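Local coordinates for protein (R)-specific secondary-alkylsulfatase (Pseudomonas sp., PDB 4AXH) that hydrolyses (R)-configured secondary alkyl sulfates to (S)-alcohols and inorganic sulfate with inversion of configuration, using two zinc ions in a metallo-beta-lactamase fold, at residues Ala69-Gln74 / Asn113-Phe118; Trp84-Tyr89 / Leu249-Ala254; Gln90-Lys95 / Arg107-Asn112; Thr152-Arg157 / Thr255-Thr260. All coordinates share one frame; numbering follows the deposited sequence.

In the fold
Interactions 1, 2 and 3 adjoin one another, their centres about 11 to 13 Å apart. Interaction 1 closes the edge of the eight-stranded sheet of the metallo-beta-lactamase fold, and interaction 3 packs a turn on helix 103-111, which leads toward that edge. Interaction 2 lays 84-89 against the loop 249-254; Lys251 of this loop reaches into interaction 3, where NZ probably donates to Ala109 O at 3.1 Å. The loop continues directly into 255-260 of interaction 4, about 14 Å from interaction 2 between centres. It also passes near the active site: the side chain of Thr253 is about 10 Å from a zinc ion and about 7 Å from those of the sulfate-binding Gln232 and Tyr417.

Interaction 1 (Ala69-Gln74 / Asn113-Phe118); sequences APFSGQ and NIAGLF
Leu117 N donates to Ala69 O at 2.9 Å, nearly straight (165°) and in the carbonyl plane. A weaker return bond runs from Ala69 N to Leu117 O at 3.4 Å, which makes Ala69 and Leu117 a hydrogen-bonded pair of an antiparallel sheet. This is where strand 67-70 joins strand 116-119 as an outermost strand of the eight-stranded mixed sheet in the metallo-beta-lactamase fold. Pro70 and Gly116 form the next, non-hydrogen-bonded pair, with their CA atoms 4.3 Å apart. Beyond it Phe71 N reaches Ala115 O at 3.1 Å, but the bond is bent and the donor stands 59° out of the carbonyl plane; here the pairing is coming to an end. Two CA-H...O contacts fill in between, from Gly116 CA to Ala69 O and from Pro70 CA to Ala115 O. Gly116 has a positive phi, a backbone shape suited to a residue without a side chain, and it lets the two strands lie close. The CB atoms of Ala69 and Leu117 share one face of the sheet, 4.4 Å apart, and both side chains rest on Leu162 of helix 153-164. Farther along, Phe71 meets the opposite segment mainly through CB, 4.0 Å from Gly116 CA, and through one ring edge. With CG anti to the backbone N (chi1 174°) the ring swings away, toward Trp84 of strand 82-85, and the backbone N of Gly73, two residues on, lies over the centre of one face. Ala115 CB sits instead at the edge of the Phe71 ring, near its plane, 4.3 Å from Phe71 CB.

Interaction 2 (Trp84-Tyr89 / Leu249-Ala254); sequences WDMGAY and LFKTTA
Trp84 turns the benzo edge of its indole to the backbone of the loop, with CZ3 3.1 Å from Thr252 O; Ala254 N lies farther along the same edge, also near the ring plane. Chi1 of -167° sets Trp84 CG anti to the backbone N and carries the ring across to the loop, while NE1 on the other side bonds to Gly129 O. Ala254 adds a looser apolar contact, its CB 4.5 Å from Trp84 CE3. Met86 follows the end of strand 82-85. Its chain is bent at chi2 and chi3, and SD meets Lys251 CG at 3.8 Å, the two side chains crossing at about a right angle. The partner loop belongs to the metallo-beta-lactamase domain, between helix 222-233 and strand 266-268. From Met86 the chain makes a short 3-10 turn, closed by a bond from Tyr89 N to Met86 O. Tyr89 then presents one ring face to Lys251, whose folded chain runs past it in the opposite direction. Lys251 CE makes a CH-pi contact 3.7 Å from the ring centroid, and NZ forms an off-centre cation-pi pair 28° from the ring normal. NZ also has a salt bridge to Asp246 and hydrogen bonds to Val245 O and Ala109 O, and the ring probably contributes a secondary share. At the far end of the ring, Tyr89 OH lies 3.4 Å from Thr252 CG2 and bonds to Gln244 OE1.

Interaction 3 (Gln90-Lys95 / Arg107-Asn112); sequences QFLNDK and RQAQLN. Unlike the reference sequence in segment 107-112: Arg107 (reference His).
Ala109 sets its methyl group against the fork of Leu92, with CB 3.8 Å from both CD1 and CD2. Here the last turns of helix 103-111 face the end of a 3-10 turn that follows strand 82-85, so two pieces near each other in sequence fold back together. Leu92 is buried and also rests on Asn113 and Lys251, which makes this the apolar side of the contact. Gln110 carries the polar side. Its chain leaves with CG anti to the carbonyl carbon (chi1 -72°) and then runs extended, laying CG alongside Leu92 O and bringing NE2 near two backbone carbonyls. NE2 gives a weak, bent bond to Leu92 O (3.2 Å, 130°) and lies 2.9 Å from Lys95 O, which also takes a weak bond from Trp106 NE1. Gln110 also touches Phe60 of helix 58-64. The exposed loop is braced within itself, as Lys95 folds back to put NZ 2.6 Å from Asn93 O. The helix backbone joins in through a single water that donates to Gln110 O at 2.5 Å and to Asn93 OD1 at 2.7 Å.

Interaction 4 (Thr152-Arg157 / Thr255-Thr260); sequences TAETAR and TNATNT
Ala153 and Glu154, in the first turn of helix 153-164, hold Thr258 by both backbone polar atoms. Thr152 is the N-cap of this helix, within the metallo-beta-lactamase domain, and the partner is the irregular loop before strand 266-268. Ala153 N donates to Thr258 O at 3.0 Å, nearly along the C=O axis, so the loop carbonyl takes up an N-H at the start of the helix. In return Thr258 N gives an almost straight bond (177°) to Glu154 OE1, on the syn lone pair. Thr258 OG1 adds a weak bond to the same carboxylate, at 3.3 Å from Glu154 OE2 and 3.4 Å from Glu154 OE1, without a settled choice between them. The bend of Glu154 at chi2 (86°) is what turns the carboxylate back to the loop. Within the helix start, Thr152 OG1 donates to Thr155 OG1 at 2.7 Å; Thr155 OG1 is also bonded to Asp131. Packing fills the rest. Ala257 CB touches Thr152 CG2 at 3.4 Å and also lies close to Glu154 OE1, while also touching Val83 of strand 82-85. Ala153 CB faces the Thr258 hydroxyl, with Thr260 CG2 more loosely placed, 4.3 Å from Ala153 CB. Asn259 CB points away from the helix, yet its amide returns: ND2 bonds to Thr151 O and lies 3.6 Å from Thr152 CG2.

Interaction 1 (Ala69-Gln74 / Asn113-Phe118)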
loop_
_atom_site.group_PDB
_atom_site.type_symbol
_atom_site.label_atom_id
_atom_site.label_comp_id
_atom_site.label_asym_id
_atom_site.label_seq_id
_atom_site.Cartn_x
_atom_site.Cartn_y
_atom_site.Cartn_z
ATOM N N ALA A 69 -30.183 26.392 -17.045
ATOM C CA ALA A 69 -31.163 25.381 -17.394
ATOM C C ALA A 69 -31.068 24.183 -16.486
ATOM O O ALA A 69 -30.030 23.517 -16.463
ATOM C CB ALA A 69 -30.965 24.941 -18.832
ATOM N N PRO A 70 -32.147 23.863 -15.735
ATOM C CA PRO A 70 -32.101 22.673 -14.875
ATOM C C PRO A 70 -32.216 21.368 -15.660
ATOM O O PRO A 70 -32.559 21.356 -16.840
ATOM C CB PRO A 70 -33.301 22.858 -13.937
ATOM C CG PRO A 70 -33.980 24.122 -14.346
ATOM C CD PRO A 70 -33.463 24.534 -15.667
ATOM N N PHE A 71 -31.919 20.262 -14.995
ATOM C CA PHE A 71 -32.042 18.930 -15.562
ATOM C C PHE A 71 -32.650 18.083 -14.488
ATOM O O PHE A 71 -32.111 18.029 -13.378
ATOM C CB PHE A 71 -30.675 18.356 -16.002
ATOM C CG PHE A 71 -30.774 16.914 -16.464
ATOM C CD1 PHE A 71 -31.130 16.609 -17.777
ATOM C CD2 PHE A 71 -30.586 15.864 -15.572
ATOM C CE1 PHE A 71 -31.257 15.280 -18.195
ATOM C CE2 PHE A 71 -30.756 14.535 -15.986
ATOM C CZ PHE A 71 -31.072 14.254 -17.297
ATOM N N SER A 72 -33.764 17.410 -14.806
ATOM C CA SER A 72 -34.474 16.551 -13.832
ATOM C C SER A 72 -34.982 15.235 -14.457
ATOM O O SER A 72 -35.591 14.412 -13.759
ATOM C CB SER A 72 -35.611 17.323 -13.143
ATOM O OG SER A 72 -36.051 18.489 -13.835
ATOM N N GLY A 73 -34.693 15.049 -15.746
ATOM C CA GLY A 73 -35.152 13.907 -16.520
ATOM C C GLY A 73 -34.217 12.725 -16.638
ATOM O O GLY A 73 -33.364 12.491 -15.775
ATOM N N GLN A 74 -34.420 11.950 -17.708
ATOM C CA GLN A 74 -33.664 10.751 -17.991
ATOM C C GLN A 74 -32.797 10.922 -19.246
ATOM O O GLN A 74 -33.120 11.696 -20.153
ATOM C CB GLN A 74 -34.610 9.560 -18.254
ATOM C CG GLN A 74 -35.577 9.192 -17.153
ATOM C CD GLN A 74 -36.571 8.158 -17.639
ATOM O OE1 GLN A 74 -37.225 8.309 -18.685
ATOM N NE2 GLN A 74 -36.716 7.084 -16.883
ATOM N N ASN A 113 -28.346 17.202 -6.190
ATOM C CA ASN A 113 -29.576 17.223 -6.976
ATOM C C ASN A 113 -29.614 18.458 -7.856
ATOM O O ASN A 113 -30.361 18.478 -8.841
ATOM C CB ASN A 113 -30.803 17.204 -6.084
ATOM C CG ASN A 113 -31.153 15.885 -5.494
ATOM O OD1 ASN A 113 -31.215 15.728 -4.285
ATOM N ND2 ASN A 113 -31.550 14.964 -6.308
ATOM N N ILE A 114 -28.818 19.500 -7.503
ATOM C CA ILE A 114 -28.737 20.741 -8.284
ATOM C C ILE A 114 -28.003 20.434 -9.587
ATOM O O ILE A 114 -26.775 20.535 -9.656
ATOM C CB ILE A 114 -28.242 21.993 -7.478
ATOM C CG1 ILE A 114 -29.209 22.297 -6.305
ATOM C CG2 ILE A 114 -28.163 23.240 -8.376
ATOM C CD1 ILE A 114 -28.564 22.514 -4.953
ATOM N N ALA A 115 -28.786 19.955 -10.585
ATOM C CA ALA A 115 -28.293 19.503 -11.896
ATOM C C ALA A 115 -28.657 20.436 -13.046
ATOM O O ALA A 115 -29.677 21.138 -12.988
ATOM C CB ALA A 115 -28.806 18.105 -12.193
ATOM N N GLY A 116 -27.814 20.430 -14.076
ATOM C CA GLY A 116 -28.056 21.224 -15.271
ATOM C C GLY A 116 -26.868 21.969 -15.836
ATOM O O GLY A 116 -25.712 21.546 -15.673
ATOM N N LEU A 117 -27.176 23.066 -16.573
ATOM C CA LEU A 117 -26.181 23.928 -17.210
ATOM C C LEU A 117 -26.037 25.149 -16.349
ATOM O O LEU A 117 -27.038 25.682 -15.891
ATOM C CB LEU A 117 -26.580 24.294 -18.671
ATOM C CG LEU A 117 -25.657 25.285 -19.414
ATOM C CD1 LEU A 117 -24.290 24.706 -19.647
ATOM C CD2 LEU A 117 -26.311 25.808 -20.689
ATOM N N PHE A 118 -24.793 25.580 -16.104
ATOM C CA PHE A 118 -24.515 26.700 -15.222
ATOM C C PHE A 118 -23.433 27.598 -15.758
ATOM O O PHE A 118 -22.362 27.101 -16.114
ATOM C CB PHE A 118 -24.015 26.168 -13.861
ATOM C CG PHE A 118 -24.879 25.190 -13.120
ATOM C CD1 PHE A 118 -24.808 23.830 -13.392
ATOM C CD2 PHE A 118 -25.696 25.616 -12.080
ATOM C CE1 PHE A 118 -25.595 22.923 -12.688
ATOM C CE2 PHE A 118 -26.493 24.712 -11.389
ATOM C CZ PHE A 118 -26.421 23.367 -11.682
#

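Interaction 2 (Trp84-Tyr89 / Leu249-Ala254)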
loop_
_atom_site.group_PDB
_atom_site.type_symbol
_atom_site.label_atom_id
_atom_site.label_comp_id
_atom_site.label_asym_id
_atom_site.label_seq_id
_atom_site.Cartn_x
_atom_site.Cartn_y
_atom_site.Cartn_z
ATOM N N TRP A 84 -29.152 7.379 -17.035
ATOM C CA TRP A 84 -29.095 8.358 -15.972
ATOM C C TRP A 84 -30.492 8.876 -15.704
ATOM O O TRP A 84 -31.146 9.377 -16.623
ATOM C CB TRP A 84 -28.201 9.531 -16.403
ATOM C CG TRP A 84 -27.829 10.460 -15.280
ATOM C CD1 TRP A 84 -28.306 11.721 -15.058
ATOM C CD2 TRP A 84 -26.899 10.187 -14.218
ATOM N NE1 TRP A 84 -27.712 12.260 -13.929
ATOM C CE2 TRP A 84 -26.847 11.337 -13.397
ATOM C CE3 TRP A 84 -26.099 9.080 -13.887
ATOM C CZ2 TRP A 84 -25.991 11.427 -12.301
ATOM C CZ3 TRP A 84 -25.272 9.163 -12.781
ATOM C CH2 TRP A 84 -25.209 10.325 -12.011
ATOM N N ASP A 85 -30.940 8.776 -14.441
ATOM C CA ASP A 85 -32.267 9.208 -14.000
ATOM C C ASP A 85 -32.157 10.080 -12.752
ATOM O O ASP A 85 -31.749 9.602 -11.693
ATOM C CB ASP A 85 -33.173 7.974 -13.739
ATOM C CG ASP A 85 -34.676 8.227 -13.749
ATOM O OD1 ASP A 85 -35.085 9.426 -13.825
ATOM O OD2 ASP A 85 -35.446 7.228 -13.668
ATOM N N MET A 86 -32.482 11.363 -12.898
ATOM C CA MET A 86 -32.470 12.344 -11.808
ATOM C C MET A 86 -33.847 12.404 -11.118
ATOM O O MET A 86 -33.914 12.709 -9.929
ATOM C CB MET A 86 -32.060 13.729 -12.322
ATOM C CG MET A 86 -30.571 13.939 -12.314
ATOM S SD MET A 86 -29.821 13.983 -10.651
ATOM C CE MET A 86 -30.646 15.406 -10.003
ATOM N N GLY A 87 -34.908 12.060 -11.861
ATOM C CA GLY A 87 -36.281 12.004 -11.384
ATOM C C GLY A 87 -36.493 11.021 -10.247
ATOM O O GLY A 87 -37.465 11.155 -9.500
ATOM N N ALA A 88 -35.585 10.034 -10.088
ATOM C CA ALA A 88 -35.669 9.047 -9.017
ATOM C C ALA A 88 -35.348 9.643 -7.620
ATOM O O ALA A 88 -35.780 9.090 -6.605
ATOM C CB ALA A 88 -34.744 7.890 -9.316
ATOM N N TYR A 89 -34.617 10.782 -7.579
ATOM C CA TYR A 89 -34.215 11.468 -6.357
ATOM C C TYR A 89 -35.123 12.645 -5.956
ATOM O O TYR A 89 -34.711 13.498 -5.171
ATOM C CB TYR A 89 -32.740 11.870 -6.432
ATOM C CG TYR A 89 -31.818 10.689 -6.603
ATOM C CD1 TYR A 89 -31.463 9.891 -5.516
ATOM C CD2 TYR A 89 -31.298 10.361 -7.853
ATOM C CE1 TYR A 89 -30.631 8.775 -5.677
ATOM C CE2 TYR A 89 -30.457 9.256 -8.025
ATOM C CZ TYR A 89 -30.138 8.456 -6.935
ATOM O OH TYR A 89 -29.316 7.366 -7.101
ATOM N N LEU A 249 -19.994 12.349 -3.992
ATOM C CA LEU A 249 -19.515 13.256 -5.033
ATOM C C LEU A 249 -20.417 13.295 -6.254
ATOM O O LEU A 249 -20.102 13.984 -7.234
ATOM C CB LEU A 249 -18.070 12.912 -5.437
ATOM C CG LEU A 249 -17.035 12.912 -4.340
ATOM C CD1 LEU A 249 -15.724 12.372 -4.865
ATOM C CD2 LEU A 249 -16.860 14.311 -3.753
ATOM N N PHE A 250 -21.507 12.510 -6.215
ATOM C CA PHE A 250 -22.547 12.376 -7.260
ATOM C C PHE A 250 -23.692 11.563 -6.717
ATOM O O PHE A 250 -23.632 11.122 -5.574
ATOM C CB PHE A 250 -22.008 11.733 -8.553
ATOM C CG PHE A 250 -21.068 10.569 -8.333
ATOM C CD1 PHE A 250 -21.563 9.283 -8.141
ATOM C CD2 PHE A 250 -19.685 10.765 -8.287
ATOM C CE1 PHE A 250 -20.704 8.231 -7.862
ATOM C CE2 PHE A 250 -18.827 9.704 -8.025
ATOM C CZ PHE A 250 -19.346 8.449 -7.804
ATOM N N LYS A 251 -24.720 11.336 -7.529
ATOM C CA LYS A 251 -25.893 10.568 -7.106
ATOM C C LYS A 251 -25.633 9.061 -7.096
ATOM O O LYS A 251 -25.865 8.423 -6.079
ATOM C CB LYS A 251 -27.128 10.927 -7.957
ATOM C CG LYS A 251 -27.548 12.414 -7.997
ATOM C CD LYS A 251 -27.769 13.072 -6.634
ATOM C CE LYS A 251 -28.996 12.618 -5.879
ATOM N NZ LYS A 251 -28.765 12.634 -4.414
ATOM N N THR A 252 -25.148 8.498 -8.223
ATOM C CA THR A 252 -24.908 7.055 -8.434
ATOM C C THR A 252 -24.079 6.905 -9.705
ATOM O O THR A 252 -23.814 7.920 -10.364
ATOM C CB THR A 252 -26.277 6.284 -8.594
ATOM O OG1 THR A 252 -26.055 4.864 -8.812
ATOM C CG2 THR A 252 -27.169 6.881 -9.691
ATOM N N THR A 253 -23.705 5.657 -10.068
ATOM C CA THR A 253 -22.993 5.399 -11.319
ATOM C C THR A 253 -23.950 5.238 -12.482
ATOM O O THR A 253 -25.098 4.806 -12.315
ATOM C CB THR A 253 -21.986 4.211 -11.237
ATOM O OG1 THR A 253 -22.639 3.011 -10.795
ATOM C CG2 THR A 253 -20.748 4.532 -10.380
ATOM N N ALA A 254 -23.457 5.586 -13.676
ATOM C CA ALA A 254 -24.212 5.485 -14.920
ATOM C C ALA A 254 -24.461 4.009 -15.223
ATOM O O ALA A 254 -23.594 3.152 -15.006
ATOM C CB ALA A 254 -23.461 6.160 -16.053
#

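Interaction 3 (Gln90-Lys95 / Arg107-Asn112)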
loop_
_atom_site.group_PDB
_atom_site.type_symbol
_atom_site.label_atom_id
_atom_site.label_comp_id
_atom_site.label_asym_id
_atom_site.label_seq_id
_atom_site.Cartn_x
_atom_site.Cartn_y
_atom_site.Cartn_z
ATOM N N GLN A 90 -36.378 12.649 -6.449
ATOM C CA GLN A 90 -37.392 13.675 -6.184
ATOM C C GLN A 90 -37.738 13.836 -4.688
ATOM O O GLN A 90 -37.957 14.963 -4.239
ATOM C CB GLN A 90 -38.654 13.402 -6.994
ATOM C CG GLN A 90 -39.428 14.674 -7.312
ATOM C CD GLN A 90 -39.125 15.186 -8.689
ATOM O OE1 GLN A 90 -39.952 15.066 -9.604
ATOM N NE2 GLN A 90 -37.944 15.781 -8.866
ATOM N N PHE A 91 -37.748 12.725 -3.924
ATOM C CA PHE A 91 -38.016 12.689 -2.480
ATOM C C PHE A 91 -37.101 13.614 -1.658
ATOM O O PHE A 91 -37.448 13.971 -0.518
ATOM C CB PHE A 91 -37.931 11.240 -1.954
ATOM C CG PHE A 91 -36.584 10.579 -2.137
ATOM C CD1 PHE A 91 -36.230 9.990 -3.347
ATOM C CD2 PHE A 91 -35.679 10.515 -1.096
ATOM C CE1 PHE A 91 -34.981 9.380 -3.511
ATOM C CE2 PHE A 91 -34.437 9.901 -1.265
ATOM C CZ PHE A 91 -34.088 9.352 -2.474
ATOM N N LEU A 92 -35.940 14.001 -2.229
ATOM C CA LEU A 92 -34.951 14.841 -1.561
ATOM C C LEU A 92 -35.240 16.318 -1.665
ATOM O O LEU A 92 -34.836 17.077 -0.779
ATOM C CB LEU A 92 -33.537 14.567 -2.123
ATOM C CG LEU A 92 -32.928 13.225 -1.804
ATOM C CD1 LEU A 92 -31.791 12.901 -2.757
ATOM C CD2 LEU A 92 -32.487 13.159 -0.352
ATOM N N ASN A 93 -35.868 16.734 -2.763
ATOM C CA ASN A 93 -36.108 18.133 -3.079
ATOM C C ASN A 93 -36.979 18.976 -2.166
ATOM O O ASN A 93 -38.181 18.698 -1.971
ATOM C CB ASN A 93 -36.486 18.322 -4.546
ATOM C CG ASN A 93 -35.352 18.157 -5.528
ATOM O OD1 ASN A 93 -34.120 18.348 -5.065
ATOM N ND2 ASN A 93 -35.577 17.909 -6.722
ATOM N N ASP A 94 -36.345 20.077 -1.667
ATOM C CA ASP A 94 -36.924 21.132 -0.820
ATOM C C ASP A 94 -37.772 20.560 0.336
ATOM O O ASP A 94 -38.967 20.849 0.482
ATOM C CB ASP A 94 -37.673 22.185 -1.680
ATOM C CG ASP A 94 -36.796 22.942 -2.681
ATOM O OD1 ASP A 94 -35.760 23.526 -2.253
ATOM O OD2 ASP A 94 -37.150 22.964 -3.889
ATOM N N LYS A 95 -37.125 19.668 1.101
ATOM C CA LYS A 95 -37.635 18.929 2.250
ATOM C C LYS A 95 -36.452 18.703 3.215
ATOM O O LYS A 95 -35.302 18.985 2.846
ATOM C CB LYS A 95 -38.246 17.588 1.821
ATOM C CG LYS A 95 -39.654 17.703 1.288
ATOM C CD LYS A 95 -40.127 16.353 0.746
ATOM C CE LYS A 95 -40.796 16.466 -0.618
ATOM N NZ LYS A 95 -39.828 16.695 -1.742
ATOM N N ARG A 107 -28.173 16.458 3.331
ATOM C CA ARG A 107 -27.757 17.807 2.979
ATOM C C ARG A 107 -26.943 17.706 1.683
ATOM O O ARG A 107 -27.196 18.468 0.748
ATOM C CB ARG A 107 -26.860 18.367 4.115
ATOM C CG ARG A 107 -26.963 19.849 4.320
ATOM C CD ARG A 107 -25.883 20.567 3.610
ATOM N NE ARG A 107 -26.237 21.983 3.550
ATOM C CZ ARG A 107 -25.387 22.958 3.220
ATOM N NH1 ARG A 107 -24.118 22.675 2.941
ATOM N NH2 ARG A 107 -25.793 24.221 3.185
ATOM N N GLN A 108 -25.964 16.751 1.632
ATOM C CA GLN A 108 -25.092 16.519 0.480
ATOM C C GLN A 108 -25.906 15.962 -0.673
ATOM O O GLN A 108 -25.697 16.383 -1.816
ATOM C CB GLN A 108 -23.954 15.566 0.845
ATOM C CG GLN A 108 -22.762 15.618 -0.106
ATOM C CD GLN A 108 -21.886 16.816 -0.006
ATOM O OE1 GLN A 108 -22.127 17.778 0.725
ATOM N NE2 GLN A 108 -20.812 16.767 -0.717
ATOM N N ALA A 109 -26.860 15.063 -0.367
ATOM C CA ALA A 109 -27.779 14.463 -1.329
ATOM C C ALA A 109 -28.548 15.554 -2.054
ATOM O O ALA A 109 -28.596 15.540 -3.275
ATOM C CB ALA A 109 -28.741 13.509 -0.619
ATOM N N GLN A 110 -29.061 16.544 -1.302
ATOM C CA GLN A 110 -29.826 17.691 -1.804
ATOM C C GLN A 110 -29.015 18.578 -2.688
ATOM O O GLN A 110 -29.550 19.088 -3.668
ATOM C CB GLN A 110 -30.422 18.531 -0.666
ATOM C CG GLN A 110 -31.583 17.867 0.061
ATOM C CD GLN A 110 -32.150 18.819 1.070
ATOM O OE1 GLN A 110 -31.547 19.089 2.108
ATOM N NE2 GLN A 110 -33.284 19.401 0.744
ATOM N N LEU A 111 -27.741 18.790 -2.338
ATOM C CA LEU A 111 -26.836 19.623 -3.112
ATOM C C LEU A 111 -26.556 18.964 -4.457
ATOM O O LEU A 111 -26.639 19.608 -5.496
ATOM C CB LEU A 111 -25.537 19.865 -2.322
ATOM C CG LEU A 111 -25.583 20.934 -1.204
ATOM C CD1 LEU A 111 -24.483 20.720 -0.185
ATOM C CD2 LEU A 111 -25.456 22.302 -1.759
ATOM N N ASN A 112 -26.307 17.656 -4.437
ATOM C CA ASN A 112 -25.997 16.830 -5.608
ATOM C C ASN A 112 -27.172 16.681 -6.579
ATOM O O ASN A 112 -27.004 16.113 -7.663
ATOM C CB ASN A 112 -25.421 15.461 -5.163
ATOM C CG ASN A 112 -23.991 15.526 -4.688
ATOM O OD1 ASN A 112 -23.207 16.351 -5.152
ATOM N ND2 ASN A 112 -23.605 14.643 -3.768
HETATM O O HOH W 1 -31.990 19.649 -4.012
#

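Interaction 4 (Thr152-Arg157 / Thr255-Thr260)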
loop_
_atom_site.group_PDB
_atom_site.type_symbol
_atom_site.label_atom_id
_atom_site.label_comp_id
_atom_site.label_asym_id
_atom_site.label_seq_id
_atom_site.Cartn_x
_atom_site.Cartn_y
_atom_site.Cartn_z
ATOM N N THR A 152 -19.713 8.366 -19.837
ATOM C CA THR A 152 -20.281 7.633 -20.950
ATOM C C THR A 152 -20.555 8.494 -22.165
ATOM O O THR A 152 -20.736 9.707 -22.047
ATOM C CB THR A 152 -21.528 6.896 -20.489
ATOM O OG1 THR A 152 -22.606 7.826 -20.341
ATOM C CG2 THR A 152 -21.315 6.131 -19.179
ATOM N N ALA A 153 -20.618 7.864 -23.344
ATOM C CA ALA A 153 -20.881 8.559 -24.607
ATOM C C ALA A 153 -22.271 9.220 -24.598
ATOM O O ALA A 153 -22.434 10.347 -25.103
ATOM C CB ALA A 153 -20.747 7.566 -25.755
ATOM N N GLU A 154 -23.261 8.538 -23.974
ATOM C CA GLU A 154 -24.651 9.019 -23.866
ATOM C C GLU A 154 -24.758 10.240 -22.975
ATOM O O GLU A 154 -25.490 11.169 -23.315
ATOM C CB GLU A 154 -25.623 7.898 -23.407
ATOM C CG GLU A 154 -25.629 6.652 -24.285
ATOM C CD GLU A 154 -24.565 5.643 -23.914
ATOM O OE1 GLU A 154 -23.670 5.991 -23.113
ATOM O OE2 GLU A 154 -24.609 4.508 -24.436
ATOM N N THR A 155 -23.999 10.266 -21.857
ATOM C CA THR A 155 -23.989 11.413 -20.952
ATOM C C THR A 155 -23.228 12.597 -21.545
ATOM O O THR A 155 -23.738 13.729 -21.517
ATOM C CB THR A 155 -23.739 11.022 -19.477
ATOM O OG1 THR A 155 -22.480 10.379 -19.343
ATOM C CG2 THR A 155 -24.841 10.130 -18.907
ATOM N N ALA A 156 -22.070 12.332 -22.176
ATOM C CA ALA A 156 -21.279 13.348 -22.888
ATOM C C ALA A 156 -22.136 14.065 -23.926
ATOM O O ALA A 156 -22.158 15.295 -23.980
ATOM C CB ALA A 156 -20.104 12.691 -23.574
ATOM N N ARG A 157 -22.889 13.284 -24.705
ATOM C CA ARG A 157 -23.809 13.776 -25.731
ATOM C C ARG A 157 -24.938 14.598 -25.128
ATOM O O ARG A 157 -25.218 15.687 -25.620
ATOM C CB ARG A 157 -24.364 12.595 -26.576
ATOM C CG ARG A 157 -25.097 12.992 -27.839
ATOM C CD ARG A 157 -24.178 13.410 -28.973
ATOM N NE ARG A 157 -23.743 14.811 -28.879
ATOM C CZ ARG A 157 -24.479 15.841 -29.263
ATOM N NH1 ARG A 157 -25.697 15.644 -29.766
ATOM N NH2 ARG A 157 -24.021 17.081 -29.123
ATOM N N THR A 255 -25.679 3.725 -15.678
ATOM C CA THR A 255 -26.143 2.385 -15.987
ATOM C C THR A 255 -26.338 2.134 -17.490
ATOM O O THR A 255 -26.688 3.052 -18.225
ATOM C CB THR A 255 -27.368 2.051 -15.103
ATOM O OG1 THR A 255 -27.744 0.711 -15.338
ATOM C CG2 THR A 255 -28.570 2.965 -15.352
ATOM N N ASN A 256 -26.108 0.886 -17.940
ATOM C CA ASN A 256 -26.322 0.414 -19.314
ATOM C C ASN A 256 -25.694 1.331 -20.394
ATOM O O ASN A 256 -26.281 1.550 -21.466
ATOM C CB ASN A 256 -27.841 0.216 -19.560
ATOM C CG ASN A 256 -28.532 -0.665 -18.550
ATOM O OD1 ASN A 256 -28.272 -1.865 -18.479
ATOM N ND2 ASN A 256 -29.436 -0.083 -17.749
ATOM N N ALA A 257 -24.487 1.839 -20.131
ATOM C CA ALA A 257 -23.887 2.780 -21.065
ATOM C C ALA A 257 -22.554 2.380 -21.700
ATOM O O ALA A 257 -22.009 1.304 -21.413
ATOM C CB ALA A 257 -23.805 4.136 -20.421
ATOM N N THR A 258 -22.038 3.241 -22.589
ATOM C CA THR A 258 -20.808 2.936 -23.304
ATOM C C THR A 258 -19.619 3.786 -22.819
ATOM O O THR A 258 -19.721 5.018 -22.790
ATOM C CB THR A 258 -21.070 3.055 -24.812
ATOM O OG1 THR A 258 -21.390 4.414 -25.092
ATOM C CG2 THR A 258 -22.247 2.204 -25.277
ATOM N N ASN A 259 -18.495 3.122 -22.449
ATOM C CA ASN A 259 -17.260 3.777 -22.025
ATOM C C ASN A 259 -16.236 3.739 -23.173
ATOM O O ASN A 259 -15.979 2.692 -23.791
ATOM C CB ASN A 259 -16.691 3.148 -20.754
ATOM C CG ASN A 259 -17.688 2.993 -19.633
ATOM O OD1 ASN A 259 -17.945 1.885 -19.133
ATOM N ND2 ASN A 259 -18.313 4.098 -19.241
ATOM N N THR A 260 -15.679 4.915 -23.473
ATOM C CA THR A 260 -14.766 5.126 -24.590
ATOM C C THR A 260 -13.394 5.592 -24.139
ATOM O O THR A 260 -13.229 6.064 -23.014
ATOM C CB THR A 260 -15.383 6.115 -25.630
ATOM O OG1 THR A 260 -15.225 7.460 -25.175
ATOM C CG2 THR A 260 -16.846 5.806 -25.981
#